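Local atomic coordinates of peptidoglycan-N-acetylglucosamine deacetylase BC_1974 (Bacillus cereus, PDB entry 5N1P), a protein that removes acetyl groups from N-acetylglucosamine residues of peptidoglycan in a metal-dependent hydrolysis that uses zinc and can also use cobalt or nickel. Residues V121-I126 / V198-D203; A66-N71 / R97-S102. All blocks are in the same frame, centred on the assembly; numbering follows the deposited sequence.

Interaction 1 of 2, residues V121-I126 / V198-D203. With 8GK (~{N}-oxidanylnaphthalene-1-carboxamide), chain E.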
loop_
_atom_site.group_PDB
_atom_site.type_symbol
_atom_site.label_atom_id
_atom_site.label_comp_id
_atom_site.label_asym_id
_atom_site.label_seq_id
_atom_site.Cartn_x
_atom_site.Cartn_y
_atom_site.Cartn_z
ATOM N N VAL A 121 -7.281 -0.131 9.040
ATOM C CA VAL A 121 -6.771 -1.244 8.259
ATOM C C VAL A 121 -7.325 -1.174 6.846
ATOM O O VAL A 121 -8.546 -1.133 6.662
ATOM C CB VAL A 121 -7.178 -2.617 8.865
ATOM C CG1 VAL A 121 -6.911 -3.741 7.864
ATOM C CG2 VAL A 121 -6.457 -2.870 10.173
ATOM N N TRP A 122 -6.440 -1.176 5.852
ATOM C CA TRP A 122 -6.871 -1.297 4.465
ATOM C C TRP A 122 -6.317 -2.569 3.852
ATOM O O TRP A 122 -5.092 -2.811 3.891
ATOM C CB TRP A 122 -6.423 -0.101 3.617
ATOM C CG TRP A 122 -7.498 0.909 3.362
ATOM C CD1 TRP A 122 -8.649 1.091 4.090
ATOM C CD2 TRP A 122 -7.555 1.840 2.276
ATOM N NE1 TRP A 122 -9.401 2.106 3.529
ATOM C CE2 TRP A 122 -8.754 2.569 2.407
ATOM C CE3 TRP A 122 -6.701 2.130 1.202
ATOM C CZ2 TRP A 122 -9.131 3.565 1.508
ATOM C CZ3 TRP A 122 -7.076 3.125 0.311
ATOM C CH2 TRP A 122 -8.282 3.825 0.471
ATOM N N ASP A 123 -7.219 -3.386 3.309
ATOM C CA ASP A 123 -6.825 -4.452 2.410
ATOM C C ASP A 123 -6.858 -3.855 0.998
ATOM O O ASP A 123 -6.345 -2.756 0.791
ATOM C CB ASP A 123 -7.748 -5.672 2.561
ATOM C CG ASP A 123 -7.584 -6.357 3.912
ATOM O OD1 ASP A 123 -6.448 -6.749 4.244
ATOM O OD2 ASP A 123 -8.585 -6.513 4.657
ATOM N N TRP A 124 -7.455 -4.548 0.033
ATOM C CA TRP A 124 -7.452 -4.034 -1.334
ATOM C C TRP A 124 -8.660 -4.561 -2.076
ATOM O O TRP A 124 -9.324 -5.463 -1.571
ATOM C CB TRP A 124 -6.157 -4.434 -2.055
ATOM C CG TRP A 124 -5.891 -5.900 -1.974
ATOM C CD1 TRP A 124 -6.312 -6.860 -2.860
ATOM C CD2 TRP A 124 -5.167 -6.593 -0.948
ATOM N NE1 TRP A 124 -5.889 -8.098 -2.451
ATOM C CE2 TRP A 124 -5.190 -7.967 -1.278
ATOM C CE3 TRP A 124 -4.510 -6.186 0.223
ATOM C CZ2 TRP A 124 -4.578 -8.941 -0.485
ATOM C CZ3 TRP A 124 -3.907 -7.150 1.011
ATOM C CH2 TRP A 124 -3.943 -8.515 0.647
ATOM N N THR A 125 -8.947 -3.999 -3.250
ATOM C CA THR A 125 -10.054 -4.503 -4.079
ATOM C C THR A 125 -9.563 -5.138 -5.368
ATOM O O THR A 125 -10.296 -5.921 -6.004
ATOM C CB THR A 125 -11.064 -3.396 -4.446
ATOM O OG1 THR A 125 -10.444 -2.416 -5.284
ATOM C CG2 THR A 125 -11.624 -2.728 -3.196
ATOM N N ILE A 126 -8.356 -4.783 -5.779
ATOM C CA ILE A 126 -7.738 -5.355 -6.976
ATOM C C ILE A 126 -6.341 -5.836 -6.647
ATOM O O ILE A 126 -5.520 -5.054 -6.174
ATOM C CB ILE A 126 -7.650 -4.342 -8.117
ATOM C CG1 ILE A 126 -9.051 -3.940 -8.587
ATOM C CG2 ILE A 126 -6.823 -4.908 -9.287
ATOM C CD1 ILE A 126 -9.042 -2.831 -9.620
ATOM N N VAL A 198 -12.159 -0.337 3.760
ATOM C CA VAL A 198 -11.782 -1.277 2.710
ATOM C C VAL A 198 -11.052 -2.424 3.386
ATOM O O VAL A 198 -9.827 -2.416 3.502
ATOM C CB VAL A 198 -10.869 -0.653 1.633
ATOM C CG1 VAL A 198 -10.602 -1.683 0.515
ATOM C CG2 VAL A 198 -11.517 0.583 1.051
ATOM N N ASN A 199 -11.808 -3.403 3.863
ATOM C CA ASN A 199 -11.157 -4.558 4.476
ATOM C C ASN A 199 -11.994 -5.812 4.269
ATOM O O ASN A 199 -13.213 -5.745 4.086
ATOM C CB ASN A 199 -10.860 -4.312 5.971
ATOM C CG ASN A 199 -12.108 -4.212 6.830
ATOM O OD1 ASN A 199 -12.719 -5.227 7.183
ATOM N ND2 ASN A 199 -12.480 -2.990 7.195
ATOM N N PHE A 200 -11.315 -6.952 4.293
ATOM C CA PHE A 200 -11.933 -8.230 3.946
ATOM C C PHE A 200 -12.977 -8.665 4.968
ATOM O O PHE A 200 -13.844 -9.478 4.648
ATOM C CB PHE A 200 -10.853 -9.311 3.800
ATOM C CG PHE A 200 -9.935 -9.097 2.630
ATOM C CD1 PHE A 200 -10.429 -8.643 1.410
ATOM C CD2 PHE A 200 -8.573 -9.355 2.744
ATOM C CE1 PHE A 200 -9.583 -8.444 0.323
ATOM C CE2 PHE A 200 -7.718 -9.166 1.664
ATOM C CZ PHE A 200 -8.217 -8.699 0.454
ATOM N N TRP A 201 -12.912 -8.136 6.186
ATOM C CA TRP A 201 -13.899 -8.472 7.217
ATOM C C TRP A 201 -15.165 -7.646 7.094
ATOM O O TRP A 201 -16.142 -7.915 7.781
ATOM C CB TRP A 201 -13.313 -8.269 8.621
ATOM C CG TRP A 201 -12.285 -9.288 8.974
ATOM C CD1 TRP A 201 -10.935 -9.178 8.812
ATOM C CD2 TRP A 201 -12.522 -10.584 9.518
ATOM N NE1 TRP A 201 -10.313 -10.336 9.226
ATOM C CE2 TRP A 201 -11.269 -11.211 9.674
ATOM C CE3 TRP A 201 -13.677 -11.285 9.891
ATOM C CZ2 TRP A 201 -11.133 -12.497 10.192
ATOM C CZ3 TRP A 201 -13.538 -12.562 10.409
ATOM C CH2 TRP A 201 -12.276 -13.154 10.554
ATOM N N HIS A 202 -15.135 -6.627 6.236
ATOM C CA HIS A 202 -16.225 -5.653 6.156
ATOM C C HIS A 202 -16.519 -5.119 7.557
ATOM O O HIS A 202 -17.667 -4.924 7.946
ATOM C CB HIS A 202 -17.473 -6.273 5.511
ATOM C CG HIS A 202 -17.244 -6.767 4.113
ATOM N ND1 HIS A 202 -18.190 -7.486 3.410
ATOM C CD2 HIS A 202 -16.176 -6.654 3.289
ATOM C CE1 HIS A 202 -17.716 -7.787 2.215
ATOM N NE2 HIS A 202 -16.492 -7.299 2.117
ATOM N N ASP A 203 -15.445 -4.917 8.315
ATOM C CA ASP A 203 -15.515 -4.356 9.661
ATOM C C ASP A 203 -15.470 -2.840 9.532
ATOM O O ASP A 203 -14.431 -2.277 9.197
ATOM C CB ASP A 203 -14.355 -4.881 10.517
ATOM C CG ASP A 203 -14.434 -4.432 11.975
ATOM O OD1 ASP A 203 -15.152 -3.460 12.281
ATOM O OD2 ASP A 203 -13.749 -5.051 12.813
HETATM C C1 8GK E . 1.126 -8.680 1.289
HETATM C C2 8GK E . 0.414 -9.926 0.876
HETATM C C3 8GK E . 1.162 -11.081 0.697
HETATM C C4 8GK E . 0.527 -12.262 0.331
HETATM C C5 8GK E . -0.857 -12.293 0.155
HETATM C C6 8GK E . -1.604 -11.135 0.339
HETATM C C7 8GK E . -0.965 -9.952 0.704
HETATM C C8 8GK E . 1.289 -13.408 0.148
HETATM C C9 8GK E . 2.670 -13.383 0.321
HETATM C C10 8GK E . 3.303 -12.199 0.684
HETATM C C11 8GK E . 2.543 -11.052 0.873
HETATM O O12 8GK E . 1.606 -8.671 2.405
HETATM N N13 8GK E . 1.262 -7.641 0.467
HETATM O O14 8GK E . 2.432 -6.892 0.582
HETATM O O HOH W 1 -11.063 -0.539 6.418
#

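Interaction 2 of 2, residues A66-N71 / R97-S102. With 8GK (~{N}-oxidanylnaphthalene-1-carboxamide), chain E.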
loop_
_atom_site.group_PDB
_atom_site.type_symbol
_atom_site.label_atom_id
_atom_site.label_comp_id
_atom_site.label_asym_id
_atom_site.label_seq_id
_atom_site.Cartn_x
_atom_site.Cartn_y
_atom_site.Cartn_z
ATOM N N ALA A 66 3.013 -15.683 11.676
ATOM C CA ALA A 66 2.862 -16.284 12.998
ATOM C C ALA A 66 2.977 -15.252 14.129
ATOM O O ALA A 66 2.203 -15.276 15.095
ATOM C CB ALA A 66 3.892 -17.397 13.187
ATOM N N LYS A 67 3.949 -14.354 14.013
ATOM C CA LYS A 67 4.134 -13.309 15.017
ATOM C C LYS A 67 2.962 -12.334 15.052
ATOM O O LYS A 67 2.468 -11.986 16.128
ATOM C CB LYS A 67 5.435 -12.534 14.767
ATOM C CG LYS A 67 6.697 -13.349 15.050
ATOM C CD LYS A 67 7.954 -12.532 14.773
ATOM C CE LYS A 67 9.214 -13.343 15.091
ATOM N NZ LYS A 67 10.453 -12.566 14.785
ATOM N N LEU A 68 2.525 -11.891 13.880
ATOM C CA LEU A 68 1.495 -10.870 13.811
ATOM C C LEU A 68 0.130 -11.335 14.285
ATOM O O LEU A 68 -0.557 -10.617 15.014
ATOM C CB LEU A 68 1.365 -10.353 12.380
ATOM C CG LEU A 68 2.581 -9.617 11.820
ATOM C CD1 LEU A 68 2.504 -9.514 10.298
ATOM C CD2 LEU A 68 2.676 -8.227 12.420
ATOM N N TYR A 69 -0.274 -12.525 13.851
ATOM C CA TYR A 69 -1.663 -12.938 14.030
ATOM C C TYR A 69 -1.816 -13.976 15.132
ATOM O O TYR A 69 -2.528 -13.732 16.104
ATOM C CB TYR A 69 -2.227 -13.431 12.695
ATOM C CG TYR A 69 -2.049 -12.362 11.637
ATOM C CD1 TYR A 69 -2.621 -11.100 11.800
ATOM C CD2 TYR A 69 -1.297 -12.596 10.496
ATOM C CE1 TYR A 69 -2.452 -10.094 10.852
ATOM C CE2 TYR A 69 -1.123 -11.597 9.540
ATOM C CZ TYR A 69 -1.702 -10.350 9.733
ATOM O OH TYR A 69 -1.527 -9.357 8.802
ATOM N N LYS A 70 -1.126 -15.106 15.015
ATOM C CA LYS A 70 -1.216 -16.144 16.047
ATOM C C LYS A 70 -0.664 -15.670 17.392
ATOM O O LYS A 70 -1.302 -15.845 18.435
ATOM C CB LYS A 70 -0.477 -17.398 15.591
ATOM C CG LYS A 70 -0.654 -17.680 14.118
ATOM C CD LYS A 70 -0.120 -19.038 13.733
ATOM C CE LYS A 70 -0.502 -19.374 12.308
ATOM N NZ LYS A 70 -1.741 -20.204 12.224
ATOM N N ASN A 71 0.521 -15.071 17.369
ATOM C CA ASN A 71 1.149 -14.561 18.587
ATOM C C ASN A 71 0.610 -13.176 18.963
ATOM O O ASN A 71 0.946 -12.633 20.020
ATOM C CB ASN A 71 2.670 -14.508 18.429
ATOM C CG ASN A 71 3.287 -15.877 18.231
ATOM O OD1 ASN A 71 2.597 -16.897 18.271
ATOM N ND2 ASN A 71 4.596 -15.909 18.013
ATOM N N ARG A 97 -1.624 -1.692 6.593
ATOM C CA ARG A 97 -1.946 -2.712 5.585
ATOM C C ARG A 97 -1.425 -4.040 6.129
ATOM O O ARG A 97 -0.231 -4.191 6.372
ATOM C CB ARG A 97 -1.306 -2.326 4.246
ATOM C CG ARG A 97 -0.986 -3.430 3.245
ATOM C CD ARG A 97 -2.198 -3.952 2.481
ATOM N NE ARG A 97 -3.089 -2.986 1.842
ATOM C CZ ARG A 97 -2.899 -2.422 0.647
ATOM N NH1 ARG A 97 -1.768 -2.620 -0.024
ATOM N NH2 ARG A 97 -3.824 -1.605 0.142
ATOM N N PRO A 98 -2.327 -5.004 6.373
ATOM C CA PRO A 98 -1.851 -6.257 6.979
ATOM C C PRO A 98 -1.021 -7.092 6.019
ATOM O O PRO A 98 -1.453 -7.357 4.899
ATOM C CB PRO A 98 -3.145 -7.022 7.327
ATOM C CG PRO A 98 -4.248 -6.021 7.220
ATOM C CD PRO A 98 -3.795 -4.960 6.239
ATOM N N PRO A 99 0.165 -7.522 6.460
ATOM C CA PRO A 99 0.834 -8.547 5.667
ATOM C C PRO A 99 -0.087 -9.759 5.469
ATOM O O PRO A 99 -0.722 -10.208 6.419
ATOM C CB PRO A 99 2.049 -8.896 6.520
ATOM C CG PRO A 99 2.365 -7.618 7.244
ATOM C CD PRO A 99 1.017 -7.010 7.547
ATOM N N TYR A 100 -0.160 -10.252 4.236
ATOM C CA TYR A 100 -1.003 -11.393 3.851
ATOM C C TYR A 100 -2.498 -11.071 3.904
ATOM O O TYR A 100 -3.340 -11.965 3.739
ATOM C CB TYR A 100 -0.686 -12.636 4.706
ATOM C CG TYR A 100 0.798 -12.896 4.747
ATOM C CD1 TYR A 100 1.472 -13.401 3.632
ATOM C CD2 TYR A 100 1.539 -12.585 5.872
ATOM C CE1 TYR A 100 2.846 -13.607 3.662
ATOM C CE2 TYR A 100 2.904 -12.783 5.906
ATOM C CZ TYR A 100 3.551 -13.289 4.799
ATOM O OH TYR A 100 4.919 -13.464 4.846
ATOM N N GLY A 101 -2.832 -9.797 4.088
ATOM C CA GLY A 101 -4.232 -9.391 4.164
ATOM C C GLY A 101 -4.834 -9.684 5.533
ATOM O O GLY A 101 -4.271 -10.447 6.306
ATOM N N SER A 102 -5.987 -9.095 5.830
ATOM C CA SER A 102 -6.575 -9.229 7.170
ATOM C C SER A 102 -7.280 -10.549 7.438
ATOM O O SER A 102 -7.561 -10.863 8.597
ATOM C CB SER A 102 -7.573 -8.098 7.434
ATOM O OG SER A 102 -8.688 -8.190 6.566
HETATM C C1 8GK E . 1.126 -8.680 1.289
HETATM C C2 8GK E . 0.414 -9.926 0.876
HETATM C C3 8GK E . 1.162 -11.081 0.697
HETATM C C4 8GK E . 0.527 -12.262 0.331
HETATM C C5 8GK E . -0.857 -12.293 0.155
HETATM C C6 8GK E . -1.604 -11.135 0.339
HETATM C C7 8GK E . -0.965 -9.952 0.704
HETATM C C8 8GK E . 1.289 -13.408 0.148
HETATM C C9 8GK E . 2.670 -13.383 0.321
HETATM C C10 8GK E . 3.303 -12.199 0.684
HETATM C C11 8GK E . 2.543 -11.052 0.873
HETATM O O12 8GK E . 1.606 -8.671 2.405
HETATM N N13 8GK E . 1.262 -7.641 0.467
HETATM O O14 8GK E . 2.432 -6.892 0.582
#

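Interaction 1 of 2, residues V121-I126 / V198-D203
D123, W124 and W122 meet V198 and F200 in a buried loop-to-loop contact of the NodB (CE4) deacetylase fold, where the C-terminal loop after strand 185-187 packs on the connection between strands 120-121 and 126-127. Two hydrogen bonds join the segments. D123 N donates to V198 O at 2.8 Å, and F200 N returns a bond to D123 OD2, also 2.8 Å. The second reaches OD2 on its anti side, 22° out of the carboxylate plane, while S102 OG is a further partner of OD2. With CG turned beside its own backbone N (chi1 -68°), D123 lays its carboxylate almost flat on the F200 ring, the planes 9° apart, and its CB stands 3.6 Å from the ring centroid. V198 comes over one face of the W122 indole, its CB 3.8 Å from the centroid of the five-membered ring; the NE1 of that indole is hydrogen-bonded to F196 O. A water bridges the segments, donating to V121 O and accepting from V198 N and N199 ND2. W124 belongs to the inhibitor pocket: its CH2 approaches C7 of the bound naphthalene hydroxamate to 3.3 Å. Behind it F200 forms a T-shaped pair, edge to indole face, with F200 CZ 3.6 Å from W124 CE2.

Interaction 2 of 2, residues A66-N71 / R97-S102
A pocket loop of the zinc-centred active site of this NodB (CE4) fold is joined here to helix 65-70: Y69 and L68 reach from the helix to P98 and P99, in the loop after strand 95-96. The polar link is Y69 OH donating to P99 O at 2.7 Å. It meets a lone pair in the carbonyl plane, at a C=O...donor angle of 137°, and the carbonyl lies at the edge of the phenol ring. P98 CB is also at that edge, 3.2 Å from Y69 OH. L68, whose CB sits over one face of the Y69 ring, crosses P99 at about a right angle and touches its CG through CD1 at 3.6 Å.

P99 is in turn packed against H63, one of the zinc ligands. The accepting carbonyl belongs to a type II turn from P98 to G101, closed by the hydrogen bond from G101 N to P98 O. The same P99-Y100 peptide thus works on two fronts, its oxygen held by the helix and its N-H given to the inhibitor. The Y100 ring lies obliquely to the naphthalene, with CE1 3.3 Å from its C10, and Y100 N donates to the hydroxamate carbonyl O12 at 3.0 Å, nearly straight at 168°.

Overall arrangement
Both segments of interaction 2 (66-71, 97-102) precede those of interaction 1 in the sequence, and the centres of the two contacts lie 14 Å apart. Strands 95-96 and 120-121 pair in parallel, and the loops that follow them, 97-102 and 121-126, run on to the same inhibitor from neighbouring positions. They are also tied directly: S102 OG is 2.5 Å from D123 OD2 and R97 NE is 2.9 Å from W122 O, both probable hydrogen bonds. R97 further forms a salt bridge with D9, the inferred proton acceptor. The pocket wall is therefore assembled from loops backed on separate sides, by helix 65-70 in interaction 2 and by the C-terminal loop in interaction 1.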